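Local coordinates for designed protein (Trypanosoma brucei, PDB 6IEV) that is a designed protein of the thioredoxin fold, apparently studied for how its partly buried hydrophobic side chains bear on stability at high temperature, at residues 40-45 against 93-98; 19-24 against 70-75. One frame throughout, in Å; residues are numbered along the deposited sequence.

Contact 1 of 2, residues 40-45 against 93-98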
loop_
_atom_site.group_PDB
_atom_site.type_symbol
_atom_site.label_atom_id
_atom_site.label_comp_id
_atom_site.label_asym_id
_atom_site.label_seq_id
_atom_site.Cartn_x
_atom_site.Cartn_y
_atom_site.Cartn_z
ATOM N N ILE A 40 10.483 10.774 -7.531
ATOM C CA ILE A 40 9.616 11.731 -6.864
ATOM C C ILE A 40 10.046 11.824 -5.407
ATOM O O ILE A 40 10.192 10.803 -4.719
ATOM C CB ILE A 40 8.143 11.323 -6.995
ATOM C CG1 ILE A 40 7.688 11.503 -8.447
ATOM C CG2 ILE A 40 7.266 12.108 -6.029
ATOM C CD1 ILE A 40 6.196 11.431 -8.610
ATOM N N SER A 41 10.293 13.047 -4.949
ATOM C CA SER A 41 10.643 13.328 -3.569
ATOM C C SER A 41 9.471 13.994 -2.853
ATOM O O SER A 41 8.834 14.907 -3.395
ATOM C CB SER A 41 11.876 14.242 -3.508
ATOM O OG SER A 41 12.791 13.953 -4.552
ATOM N N VAL A 42 9.215 13.573 -1.622
ATOM C CA VAL A 42 8.223 14.209 -0.764
ATOM C C VAL A 42 8.931 14.763 0.463
ATOM O O VAL A 42 9.585 14.013 1.198
ATOM C CB VAL A 42 7.137 13.218 -0.330
ATOM C CG1 VAL A 42 6.138 13.942 0.560
ATOM C CG2 VAL A 42 6.483 12.545 -1.551
ATOM N N ILE A 43 8.797 16.064 0.700
ATOM C CA ILE A 43 9.516 16.740 1.777
ATOM C C ILE A 43 8.502 17.351 2.724
ATOM O O ILE A 43 7.619 18.099 2.295
ATOM C CB ILE A 43 10.463 17.832 1.247
ATOM C CG1 ILE A 43 11.255 17.315 0.053
ATOM C CG2 ILE A 43 11.382 18.339 2.360
ATOM C CD1 ILE A 43 11.465 18.392 -0.998
ATOM N N VAL A 44 8.621 17.033 3.998
ATOM C CA VAL A 44 7.813 17.668 5.022
ATOM C C VAL A 44 8.684 18.712 5.721
ATOM O O VAL A 44 9.809 18.417 6.150
ATOM C CB VAL A 44 7.238 16.642 6.015
ATOM C CG1 VAL A 44 8.318 15.994 6.851
ATOM C CG2 VAL A 44 6.221 17.305 6.912
ATOM N N PHE A 45 8.188 19.943 5.773
ATOM C CA PHE A 45 8.826 21.036 6.506
ATOM C C PHE A 45 8.083 21.213 7.820
ATOM O O PHE A 45 6.917 21.611 7.810
ATOM C CB PHE A 45 8.767 22.341 5.702
ATOM C CG PHE A 45 9.598 22.327 4.452
ATOM C CD1 PHE A 45 9.122 21.726 3.288
ATOM C CD2 PHE A 45 10.860 22.912 4.437
ATOM C CE1 PHE A 45 9.896 21.707 2.130
ATOM C CE2 PHE A 45 11.634 22.902 3.297
ATOM C CZ PHE A 45 11.161 22.297 2.140
ATOM N N PRO A 93 3.021 22.509 9.484
ATOM C CA PRO A 93 3.818 21.712 8.549
ATOM C C PRO A 93 3.350 21.912 7.121
ATOM O O PRO A 93 2.175 22.184 6.888
ATOM C CB PRO A 93 3.579 20.279 9.018
ATOM C CG PRO A 93 2.220 20.321 9.610
ATOM C CD PRO A 93 2.110 21.671 10.279
ATOM N N THR A 94 4.278 21.813 6.179
ATOM C CA THR A 94 3.966 21.848 4.759
ATOM C C THR A 94 4.678 20.694 4.075
ATOM O O THR A 94 5.822 20.373 4.408
ATOM C CB THR A 94 4.381 23.180 4.105
ATOM O OG1 THR A 94 3.634 24.243 4.691
ATOM C CG2 THR A 94 4.106 23.164 2.605
ATOM N N PHE A 95 3.990 20.079 3.121
ATOM C CA PHE A 95 4.547 19.047 2.272
ATOM C C PHE A 95 4.811 19.609 0.887
ATOM O O PHE A 95 3.960 20.293 0.320
ATOM C CB PHE A 95 3.581 17.873 2.174
ATOM C CG PHE A 95 3.341 17.184 3.481
ATOM C CD1 PHE A 95 4.173 16.159 3.891
ATOM C CD2 PHE A 95 2.289 17.569 4.306
ATOM C CE1 PHE A 95 3.964 15.516 5.094
ATOM C CE2 PHE A 95 2.066 16.928 5.512
ATOM C CZ PHE A 95 2.910 15.904 5.910
ATOM N N VAL A 96 5.972 19.288 0.328
ATOM C CA VAL A 96 6.323 19.644 -1.042
ATOM C C VAL A 96 6.626 18.363 -1.807
ATOM O O VAL A 96 7.310 17.470 -1.288
ATOM C CB VAL A 96 7.532 20.594 -1.088
ATOM C CG1 VAL A 96 7.969 20.822 -2.530
ATOM C CG2 VAL A 96 7.200 21.933 -0.386
ATOM N N ILE A 97 6.100 18.254 -3.019
ATOM C CA ILE A 97 6.381 17.118 -3.886
ATOM C C ILE A 97 7.223 17.605 -5.052
ATOM O O ILE A 97 6.821 18.531 -5.764
ATOM C CB ILE A 97 5.093 16.440 -4.372
ATOM C CG1 ILE A 97 4.240 16.059 -3.166
ATOM C CG2 ILE A 97 5.428 15.204 -5.200
ATOM C CD1 ILE A 97 2.893 15.482 -3.538
ATOM N N GLU A 98 8.371 16.965 -5.266
ATOM C CA GLU A 98 9.312 17.393 -6.285
ATOM C C GLU A 98 9.721 16.221 -7.162
ATOM O O GLU A 98 9.712 15.064 -6.732
ATOM C CB GLU A 98 10.560 18.013 -5.662
ATOM C CG GLU A 98 10.303 19.366 -5.004
ATOM C CD GLU A 98 11.340 20.406 -5.377
ATOM O OE1 GLU A 98 10.950 21.550 -5.695
ATOM O OE2 GLU A 98 12.544 20.076 -5.353
#

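Contact 2 of 2, residues 19-24 against 70-75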
loop_
_atom_site.group_PDB
_atom_site.type_symbol
_atom_site.label_atom_id
_atom_site.label_comp_id
_atom_site.label_asym_id
_atom_site.label_seq_id
_atom_site.Cartn_x
_atom_site.Cartn_y
_atom_site.Cartn_z
ATOM N N LYS A 19 14.991 3.002 2.683
ATOM C CA LYS A 19 15.811 4.004 3.368
ATOM C C LYS A 19 15.215 4.220 4.758
ATOM O O LYS A 19 13.985 4.127 4.913
ATOM C CB LYS A 19 15.830 5.366 2.640
ATOM C CG LYS A 19 16.327 5.489 1.187
ATOM C CD LYS A 19 17.422 4.477 0.791
ATOM C CE LYS A 19 18.721 4.561 1.735
ATOM N NZ LYS A 19 19.462 3.359 2.010
ATOM N N PRO A 20 16.030 4.533 5.795
ATOM C CA PRO A 20 15.439 5.187 6.968
ATOM C C PRO A 20 14.554 6.319 6.483
ATOM O O PRO A 20 15.042 7.265 5.858
ATOM C CB PRO A 20 16.655 5.698 7.754
ATOM C CG PRO A 20 17.752 4.753 7.412
ATOM C CD PRO A 20 17.464 4.239 5.994
ATOM N N SER A 21 13.254 6.213 6.711
ATOM C CA SER A 21 12.357 7.199 6.147
ATOM C C SER A 21 11.477 7.769 7.244
ATOM O O SER A 21 11.200 7.085 8.236
ATOM C CB SER A 21 11.471 6.570 5.057
ATOM O OG SER A 21 12.249 6.055 3.994
ATOM N N PRO A 22 11.099 9.053 7.142
ATOM C CA PRO A 22 11.703 10.015 6.208
ATOM C C PRO A 22 13.167 10.278 6.559
ATOM O O PRO A 22 13.538 10.181 7.733
ATOM C CB PRO A 22 10.879 11.280 6.414
ATOM C CG PRO A 22 10.322 11.144 7.787
ATOM C CD PRO A 22 10.096 9.682 8.016
ATOM N N HIS A 23 14.007 10.521 5.560
ATOM C CA HIS A 23 15.400 10.840 5.832
ATOM C C HIS A 23 15.492 12.281 6.364
ATOM O O HIS A 23 14.948 13.210 5.756
ATOM C CB HIS A 23 16.245 10.652 4.574
ATOM C CG HIS A 23 17.645 11.166 4.722
ATOM N ND1 HIS A 23 18.506 10.701 5.691
ATOM C CD2 HIS A 23 18.321 12.124 4.048
ATOM C CE1 HIS A 23 19.653 11.356 5.615
ATOM N NE2 HIS A 23 19.569 12.219 4.620
ATOM N N VAL A 24 16.129 12.471 7.514
ATOM C CA VAL A 24 16.233 13.816 8.084
ATOM C C VAL A 24 17.329 14.615 7.367
ATOM O O VAL A 24 18.495 14.206 7.328
ATOM C CB VAL A 24 16.475 13.753 9.594
ATOM C CG1 VAL A 24 16.905 15.128 10.117
ATOM C CG2 VAL A 24 15.197 13.308 10.295
ATOM N N VAL A 70 9.351 6.574 -4.618
ATOM C CA VAL A 70 9.104 7.815 -3.897
ATOM C C VAL A 70 10.067 7.872 -2.723
ATOM O O VAL A 70 10.174 6.906 -1.960
ATOM C CB VAL A 70 7.638 7.921 -3.444
ATOM C CG1 VAL A 70 7.501 8.858 -2.271
ATOM C CG2 VAL A 70 6.798 8.414 -4.606
ATOM N N ASP A 71 10.787 8.984 -2.596
ATOM C CA ASP A 71 11.630 9.220 -1.430
ATOM C C ASP A 71 11.015 10.313 -0.566
ATOM O O ASP A 71 10.443 11.276 -1.077
ATOM C CB ASP A 71 13.061 9.586 -1.846
ATOM C CG ASP A 71 13.727 8.484 -2.706
ATOM O OD1 ASP A 71 13.746 7.300 -2.283
ATOM O OD2 ASP A 71 14.233 8.810 -3.806
ATOM N N THR A 72 11.093 10.131 0.743
ATOM C CA THR A 72 10.489 11.053 1.684
ATOM C C THR A 72 11.584 11.699 2.518
ATOM O O THR A 72 12.549 11.035 2.911
ATOM C CB THR A 72 9.451 10.338 2.582
ATOM O OG1 THR A 72 10.085 9.328 3.387
ATOM C CG2 THR A 72 8.351 9.685 1.720
ATOM N N TYR A 73 11.400 12.986 2.819
ATOM C CA TYR A 73 12.395 13.776 3.534
ATOM C C TYR A 73 11.705 14.656 4.565
ATOM O O TYR A 73 10.536 15.029 4.410
ATOM C CB TYR A 73 13.231 14.643 2.572
ATOM C CG TYR A 73 13.951 13.831 1.499
ATOM C CD1 TYR A 73 15.183 13.224 1.764
ATOM C CD2 TYR A 73 13.393 13.664 0.230
ATOM C CE1 TYR A 73 15.847 12.488 0.799
ATOM C CE2 TYR A 73 14.047 12.916 -0.747
ATOM C CZ TYR A 73 15.272 12.337 -0.456
ATOM O OH TYR A 73 15.934 11.615 -1.419
ATOM N N SER A 74 12.458 14.979 5.611
ATOM C CA SER A 74 12.012 15.812 6.716
ATOM C C SER A 74 12.981 16.980 6.898
ATOM O O SER A 74 14.195 16.777 7.009
ATOM C CB SER A 74 11.970 14.982 8.008
ATOM O OG SER A 74 11.263 15.675 9.015
ATOM N N VAL A 75 12.454 18.197 6.996
ATOM C CA VAL A 75 13.301 19.368 7.170
ATOM C C VAL A 75 12.809 20.146 8.380
ATOM O O VAL A 75 11.690 20.668 8.374
ATOM C CB VAL A 75 13.313 20.253 5.918
ATOM C CG1 VAL A 75 14.071 21.569 6.226
ATOM C CG2 VAL A 75 13.937 19.483 4.755
HETATM O O HOH W 1 12.223 7.486 1.461
#

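Contact 1 of 2, residues 40-45 against 93-98
Strands 40-45 and 94-98 pair antiparallel at the heart of the protein, close to the centre of the chain, and show how one ladder of backbone bonds can carry two different side-chain layers. Ser-41, Ile-43 and Phe-45 form hydrogen-bonded pairs with Glu-98, Val-96 and Thr-94, each pair closed by two N-H...O bonds. In the middle, Ile-43 N reaches Val-96 O at 2.9 Å and Val-96 N reaches Ile-43 O at 2.8 Å. The bond from Phe-45 N to Thr-94 O is almost straight (177°), whereas Thr-94 N to Phe-45 O stretches to 3.1 Å beside the cis-peptide-linked Pro-93. A cis-proline leading into this strand is a hallmark of the thioredoxin fold, and the pair joins the parallel half of its central sheet to the antiparallel half.

On one face Val-44 meets Phe-95. With Val-44 chi1 at 67°, CG1 sits between the backbone nitrogen and the carbonyl carbon and CG2 is left anti to the nitrogen, which puts CG2 over a face of the aromatic ring, 3.4 Å from Phe-95 CE1; the two side chains run alongside each other. Helices 53-66 and 112-123 cover this side, with Leu-60 touching both Val-44 and Phe-95. On the other face Phe-45 CE1 approaches Val-96 CG2 at 3.7 Å, while Thr-94 O sits at the edge of the Phe-45 ring, in its plane. Farther along this face, the carboxylate of Glu-98, a buried residue, is hydrogen-bonded through OE2 to the hydroxyl of Tyr-87.

Contact 2 of 2, residues 19-24 against 70-75
His-23 pairs with Tyr-73 where a short edge strand, 23-24, lies parallel to strand 70-75. His-23 N bonds to Thr-72 O and Ser-74 N to His-23 O, both at 3.1 Å, so His-23 straddles Tyr-73, bonding to the residues before and after it.

The imidazole swings out with CG anti to the backbone nitrogen (chi1 171°), which brings His-23 CD2 to 4.0 Å from Tyr-73 CD1. That tyrosine carbon lies at the edge of the imidazole, near its plane. Next to CD2 in the ring, His-23 NE2 is hydrogen-bonded to Glu-30, which would help to fix the ring's rotation.

Thr-72 places its hydroxyl between its own backbone nitrogen and carbonyl carbon (chi1 63°), where OG1 comes 3.3 Å from Pro-22 CA and 3.5 Å from Ser-21 CB. Pro-22 is preceded by a cis peptide, and its CG comes 4.2 Å from Ser-74 CB. A water donates to Ser-21 OG and accepts from Thr-72 N, bridging the two segments just before the pairing begins; Ser-21 OG itself donates to Lys-19 O.

Helix 53-66 packs against Ser-21, Pro-22, Thr-72 and Ser-74 through Lys-57, Leu-60 and Ala-64, whereas Tyr-73 turns to Ala-34 of helix 28-35, and strand 40-46 flanks strand 70-76 on its other edge.

How the contacts relate
Contacts 1 and 2 are seams of one five-stranded mixed sheet, separated by the seam between strands 40-46 and 70-76, their centres about 10 Å apart. Across that seam the two contacts meet directly: Val-42 N lies 2.7 Å from Asp-71 O, a probable hydrogen bond, and Ile-43 CG2 packs on Val-75 CG2. Along the chain the segments alternate, 19-24, 40-45, 70-75, 93-98, so that between the two segments of each contact the chain lays down one strand of the other. Helix 53-66 links the parallel strands 40-46 and 70-76 and touches side chains of both contacts. The interleaving knits the edge strand, the central strands and the antiparallel half into a single thioredoxin-like sheet.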